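Local structure of DNA polymerase III beta subunit (Streptococcus pyogenes, 2AVT) at residues N297-H302 / L315-Q320; E263-T268 / T345-F350. The protein forms the sliding clamp of the replication machinery, a dimeric ring that probably encircles DNA and holds the polymerase on it. One frame throughout, in Å; residues are numbered along the deposited sequence.

Contact 1 of 2, residues N297-H302 / L315-Q320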
loop_
_atom_site.group_PDB
_atom_site.type_symbol
_atom_site.label_atom_id
_atom_site.label_comp_id
_atom_site.label_asym_id
_atom_site.label_seq_id
_atom_site.Cartn_x
_atom_site.Cartn_y
_atom_site.Cartn_z
ATOM N N ASN A 297 29.808 -23.569 22.642
ATOM C CA ASN A 297 29.119 -24.263 21.561
ATOM C C ASN A 297 27.624 -24.450 21.824
ATOM O O ASN A 297 27.093 -25.555 21.709
ATOM C CB ASN A 297 29.776 -25.623 21.331
ATOM C CG ASN A 297 31.280 -25.570 21.483
ATOM O OD1 ASN A 297 31.947 -24.708 20.907
ATOM N ND2 ASN A 297 31.825 -26.496 22.263
ATOM N N HIS A 298 26.951 -23.361 22.176
ATOM C CA HIS A 298 25.522 -23.401 22.449
ATOM C C HIS A 298 24.991 -21.982 22.620
ATOM O O HIS A 298 25.210 -21.341 23.650
ATOM C CB HIS A 298 25.245 -24.218 23.715
ATOM C CG HIS A 298 23.794 -24.318 24.070
ATOM N ND1 HIS A 298 22.979 -23.212 24.198
ATOM C CD2 HIS A 298 23.013 -25.391 24.344
ATOM C CE1 HIS A 298 21.763 -23.599 24.537
ATOM N NE2 HIS A 298 21.755 -24.916 24.631
ATOM N N ILE A 299 24.308 -21.492 21.592
ATOM C CA ILE A 299 23.728 -20.155 21.618
ATOM C C ILE A 299 22.223 -20.304 21.397
ATOM O O ILE A 299 21.793 -20.989 20.469
ATOM C CB ILE A 299 24.321 -19.272 20.506
ATOM C CG1 ILE A 299 25.848 -19.343 20.553
ATOM C CG2 ILE A 299 23.867 -17.831 20.687
ATOM C CD1 ILE A 299 26.427 -18.973 21.896
ATOM N N SER A 300 21.427 -19.672 22.254
ATOM C CA SER A 300 19.978 -19.769 22.134
ATOM C C SER A 300 19.246 -18.479 22.489
ATOM O O SER A 300 19.711 -17.692 23.311
ATOM C CB SER A 300 19.466 -20.910 23.016
ATOM O OG SER A 300 19.785 -20.676 24.378
ATOM N N ALA A 301 18.096 -18.275 21.854
ATOM C CA ALA A 301 17.268 -17.098 22.085
ATOM C C ALA A 301 16.039 -17.515 22.882
ATOM O O ALA A 301 15.491 -18.596 22.679
ATOM C CB ALA A 301 16.846 -16.480 20.758
ATOM N N HIS A 302 15.600 -16.650 23.787
ATOM C CA HIS A 302 14.457 -16.966 24.621
ATOM C C HIS A 302 13.574 -15.757 24.892
ATOM O O HIS A 302 14.055 -14.653 25.151
ATOM C CB HIS A 302 14.940 -17.546 25.952
ATOM C CG HIS A 302 15.954 -18.635 25.799
ATOM N ND1 HIS A 302 15.648 -19.870 25.269
ATOM C CD2 HIS A 302 17.280 -18.660 26.068
ATOM C CE1 HIS A 302 16.742 -20.608 25.218
ATOM N NE2 HIS A 302 17.747 -19.897 25.698
ATOM N N LEU A 315 20.315 -20.936 18.135
ATOM C CA LEU A 315 20.868 -20.126 17.056
ATOM C C LEU A 315 22.130 -20.724 16.437
ATOM O O LEU A 315 23.091 -21.036 17.135
ATOM C CB LEU A 315 21.178 -18.714 17.559
ATOM C CG LEU A 315 19.977 -17.890 18.024
ATOM C CD1 LEU A 315 20.433 -16.511 18.481
ATOM C CD2 LEU A 315 18.983 -17.775 16.889
ATOM N N ASP A 316 22.113 -20.884 15.116
ATOM C CA ASP A 316 23.263 -21.418 14.392
ATOM C C ASP A 316 24.313 -20.309 14.341
ATOM O O ASP A 316 23.973 -19.138 14.168
ATOM C CB ASP A 316 22.843 -21.819 12.973
ATOM C CG ASP A 316 23.971 -22.463 12.185
ATOM O OD1 ASP A 316 25.115 -22.507 12.689
ATOM O OD2 ASP A 316 23.714 -22.925 11.053
ATOM N N ILE A 317 25.586 -20.663 14.503
ATOM C CA ILE A 317 26.635 -19.650 14.471
ATOM C C ILE A 317 27.782 -19.996 13.526
ATOM O O ILE A 317 27.906 -21.130 13.062
ATOM C CB ILE A 317 27.242 -19.414 15.864
ATOM C CG1 ILE A 317 28.293 -20.483 16.158
ATOM C CG2 ILE A 317 26.150 -19.459 16.921
ATOM C CD1 ILE A 317 29.188 -20.138 17.324
ATOM N N VAL A 318 28.621 -18.999 13.257
ATOM C CA VAL A 318 29.770 -19.172 12.380
ATOM C C VAL A 318 31.002 -19.506 13.216
ATOM O O VAL A 318 31.760 -20.415 12.886
ATOM C CB VAL A 318 30.036 -17.892 11.563
ATOM C CG1 VAL A 318 31.201 -18.107 10.614
ATOM C CG2 VAL A 318 28.791 -17.512 10.791
ATOM N N SER A 319 31.191 -18.770 14.305
ATOM C CA SER A 319 32.325 -18.995 15.190
ATOM C C SER A 319 32.127 -18.203 16.475
ATOM O O SER A 319 31.431 -17.184 16.490
ATOM C CB SER A 319 33.628 -18.554 14.517
ATOM O OG SER A 319 33.708 -17.142 14.439
ATOM N N GLN A 320 32.736 -18.671 17.557
ATOM C CA GLN A 320 32.613 -17.983 18.830
ATOM C C GLN A 320 33.933 -18.024 19.583
ATOM O O GLN A 320 34.840 -18.782 19.235
ATOM C CB GLN A 320 31.508 -18.621 19.676
ATOM C CG GLN A 320 31.796 -20.044 20.128
ATOM C CD GLN A 320 30.615 -20.678 20.842
ATOM O OE1 GLN A 320 30.134 -20.162 21.850
ATOM N NE2 GLN A 320 30.143 -21.802 20.318
#
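Leu-315 N donates to Ile-299 O (2.8 Å, 166° at the hydrogen), at the end of the antiparallel hairpin made by strands 298-305 and 309-314 in the C-terminal domain of this DNA-clamp fold. Beyond this bond the two backbones part: Ser-300 and Leu-315 have their CA atoms 5.2 Å apart, Asn-297 and Gln-320 7.7 Å. The chain from Leu-315 thus leaves one sheet for another, where Val-318 and Ser-319 form a classic beta bulge opposite Val-265. Apolar side chains pack between the diverging backbones. Ile-299 turns CG1 to the side of its own backbone N (chi1 -50°), where CG1 meets Ile-317 CG2 at 3.6 Å; the two isoleucines cross at about a right angle. The CD1 end of Ile-299 continues toward Gln-320, and these two side chains slide past each other in opposite directions. Leu-315 lies closer to the hairpin, with its CB beside Ile-299 CG2 and its CD1 4.2 Å from Ala-301 CB. It also packs on Leu-271, Ala-274 and Met-275 of helix 268-282, so that this side of the contact is buried. Where the backbones are farther apart, the Gln-320 amide comes up to the backbone of Asn-297, with Gln-320 CD 3.5 Å from Asn-297 N. The two side-chain amides are turned nearly perpendicular, their planes 86° apart. Ser-300 and His-298 direct their side chains away from 315-320. There Ser-300 OG lies in the plane of the His-298 ring, at its edge, and shares a hydrogen bond of 2.6 Å with His-302 NE2.

Contact 2 of 2, residues E263-T268 / T345-F350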
loop_
_atom_site.group_PDB
_atom_site.type_symbol
_atom_site.label_atom_id
_atom_site.label_comp_id
_atom_site.label_asym_id
_atom_site.label_seq_id
_atom_site.Cartn_x
_atom_site.Cartn_y
_atom_site.Cartn_z
ATOM N N GLU A 263 32.817 -12.832 21.711
ATOM C CA GLU A 263 32.636 -12.541 20.299
ATOM C C GLU A 263 31.949 -13.713 19.636
ATOM O O GLU A 263 32.298 -14.865 19.885
ATOM C CB GLU A 263 33.976 -12.318 19.588
ATOM C CG GLU A 263 33.826 -12.246 18.061
ATOM C CD GLU A 263 35.149 -12.316 17.316
ATOM O OE1 GLU A 263 36.015 -11.444 17.545
ATOM O OE2 GLU A 263 35.319 -13.246 16.498
ATOM N N VAL A 264 30.967 -13.416 18.792
ATOM C CA VAL A 264 30.257 -14.456 18.065
ATOM C C VAL A 264 30.015 -13.958 16.650
ATOM O O VAL A 264 29.752 -12.777 16.435
ATOM C CB VAL A 264 28.892 -14.784 18.699
ATOM C CG1 VAL A 264 28.284 -16.002 18.003
ATOM C CG2 VAL A 264 29.050 -15.036 20.190
ATOM N N VAL A 265 30.120 -14.860 15.683
ATOM C CA VAL A 265 29.900 -14.505 14.289
ATOM C C VAL A 265 28.702 -15.299 13.793
ATOM O O VAL A 265 28.690 -16.527 13.879
ATOM C CB VAL A 265 31.132 -14.838 13.410
ATOM C CG1 VAL A 265 30.867 -14.431 11.971
ATOM C CG2 VAL A 265 32.366 -14.114 13.941
ATOM N N PHE A 266 27.691 -14.594 13.291
ATOM C CA PHE A 266 26.487 -15.249 12.786
ATOM C C PHE A 266 26.254 -14.919 11.327
ATOM O O PHE A 266 26.810 -13.966 10.785
ATOM C CB PHE A 266 25.220 -14.770 13.510
ATOM C CG PHE A 266 25.264 -14.860 15.006
ATOM C CD1 PHE A 266 25.856 -13.864 15.760
ATOM C CD2 PHE A 266 24.612 -15.889 15.662
ATOM C CE1 PHE A 266 25.788 -13.888 17.138
ATOM C CE2 PHE A 266 24.542 -15.917 17.035
ATOM C CZ PHE A 266 25.127 -14.915 17.773
ATOM N N ASN A 267 25.402 -15.713 10.698
ATOM C CA ASN A 267 25.011 -15.461 9.325
ATOM C C ASN A 267 24.028 -14.299 9.525
ATOM O O ASN A 267 23.038 -14.435 10.250
ATOM C CB ASN A 267 24.287 -16.679 8.758
ATOM C CG ASN A 267 23.692 -16.416 7.398
ATOM O OD1 ASN A 267 24.126 -16.986 6.400
ATOM N ND2 ASN A 267 22.692 -15.544 7.348
ATOM N N THR A 268 24.312 -13.156 8.912
ATOM C CA THR A 268 23.469 -11.974 9.063
ATOM C C THR A 268 21.963 -12.222 8.925
ATOM O O THR A 268 21.182 -11.841 9.802
ATOM C CB THR A 268 23.882 -10.886 8.059
ATOM O OG1 THR A 268 25.253 -10.543 8.274
ATOM C CG2 THR A 268 23.028 -9.645 8.232
ATOM N N THR A 345 27.969 -12.140 6.799
ATOM C CA THR A 345 28.139 -12.406 8.224
ATOM C C THR A 345 28.260 -11.134 9.050
ATOM O O THR A 345 28.560 -10.064 8.521
ATOM C CB THR A 345 29.401 -13.267 8.494
ATOM O OG1 THR A 345 30.574 -12.464 8.323
ATOM C CG2 THR A 345 29.473 -14.432 7.528
ATOM N N VAL A 346 28.020 -11.266 10.351
ATOM C CA VAL A 346 28.120 -10.145 11.278
ATOM C C VAL A 346 28.903 -10.586 12.509
ATOM O O VAL A 346 28.736 -11.704 12.995
ATOM C CB VAL A 346 26.726 -9.635 11.724
ATOM C CG1 VAL A 346 25.881 -10.791 12.239
ATOM C CG2 VAL A 346 26.881 -8.576 12.806
ATOM N N LYS A 347 29.761 -9.702 13.002
ATOM C CA LYS A 347 30.585 -9.985 14.168
ATOM C C LYS A 347 30.038 -9.228 15.373
ATOM O O LYS A 347 29.967 -8.003 15.356
ATOM C CB LYS A 347 32.025 -9.544 13.902
ATOM C CG LYS A 347 33.039 -10.665 13.871
ATOM C CD LYS A 347 34.442 -10.103 13.636
ATOM C CE LYS A 347 35.504 -11.182 13.724
ATOM N NZ LYS A 347 36.863 -10.630 13.446
ATOM N N ILE A 348 29.652 -9.951 16.418
ATOM C CA ILE A 348 29.114 -9.295 17.599
ATOM C C ILE A 348 30.062 -9.411 18.786
ATOM O O ILE A 348 30.526 -10.502 19.121
ATOM C CB ILE A 348 27.735 -9.886 17.986
ATOM C CG1 ILE A 348 26.808 -9.880 16.764
ATOM C CG2 ILE A 348 27.116 -9.065 19.110
ATOM C CD1 ILE A 348 25.369 -10.274 17.072
ATOM N N HIS A 349 30.344 -8.274 19.416
ATOM C CA HIS A 349 31.239 -8.215 20.566
ATOM C C HIS A 349 30.505 -7.796 21.830
ATOM O O HIS A 349 29.940 -6.701 21.891
ATOM C CB HIS A 349 32.372 -7.221 20.306
ATOM C CG HIS A 349 33.337 -7.667 19.251
ATOM N ND1 HIS A 349 34.357 -6.864 18.789
ATOM C CD2 HIS A 349 33.449 -8.839 18.583
ATOM C CE1 HIS A 349 35.055 -7.521 17.881
ATOM N NE2 HIS A 349 34.525 -8.722 17.737
ATOM N N PHE A 350 30.533 -8.660 22.842
ATOM C CA PHE A 350 29.864 -8.374 24.114
ATOM C C PHE A 350 30.829 -8.168 25.278
ATOM O O PHE A 350 31.920 -8.740 25.314
ATOM C CB PHE A 350 28.944 -9.524 24.546
ATOM C CG PHE A 350 27.930 -9.948 23.522
ATOM C CD1 PHE A 350 28.252 -10.877 22.543
ATOM C CD2 PHE A 350 26.623 -9.481 23.594
ATOM C CE1 PHE A 350 27.289 -11.339 21.660
ATOM C CE2 PHE A 350 25.658 -9.940 22.713
ATOM C CZ PHE A 350 25.992 -10.871 21.747
#
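Glu-263 runs out extended, CG opposite its own backbone N (chi1 170°), while the first torsion of His-349 (-69°) swings the imidazole alongside it. The carboxylate and ring planes are nearly parallel, 18° apart, and His-349 NE2 gives Glu-263 OE1 a weak hydrogen bond of 3.1 Å. Lys-347 NZ lies 4.3 Å from Glu-263 OE1, too far for a salt bridge, a separation at which the opposite charges may still attract. Beneath them is a regular antiparallel pairing: Val-264 with Ile-348 and Phe-266 with Val-346 are hydrogen-bonded pairs, each joined by two backbone bonds. Next to Glu-263 on the same face, Val-265 CG2 packs on Lys-347 CG at 3.5 Å. The other face is apolar and buried. There Ile-348 CD1 approaches Phe-266 CE1 to 3.6 Å, the side chains crossing at about a right angle, and Val-264 CG1 sits over one face of the phenylalanine ring, offset toward its rim. Where helix 268-282 begins, Thr-268 OG1 is hydrogen-bonded to Ser-343 O. Strand 357-361 flanks 345-350, strand 319-322 flanks 262-267, and strand 290-295 of another sheet packs on Val-264 and Phe-350.

From the N terminus, the chain passes through two earlier clamp domains before strand 262-267 opens the outer loop. Helix 268-282 and strand 290-295 follow, then 297-302, from which the hairpin runs out and back to 315-320; contact 1 closes this short loop. Strand 325-329 and helix 331-339 intervene before 345-350 pairs with 263-268, so contact 2 encloses contact 1 entirely. The centres of the two contacts are about 10 Å apart. Strands 319-322 and 262-267 are neighbours in one sheet, and Asp-316 O packs against Phe-266 CD2 at 3.6 Å. Because 315-320 leaves the hairpin of 298-305 and enters strand 319-322, contact 1 ties the sheet of 298-305 to the one that holds contact 2.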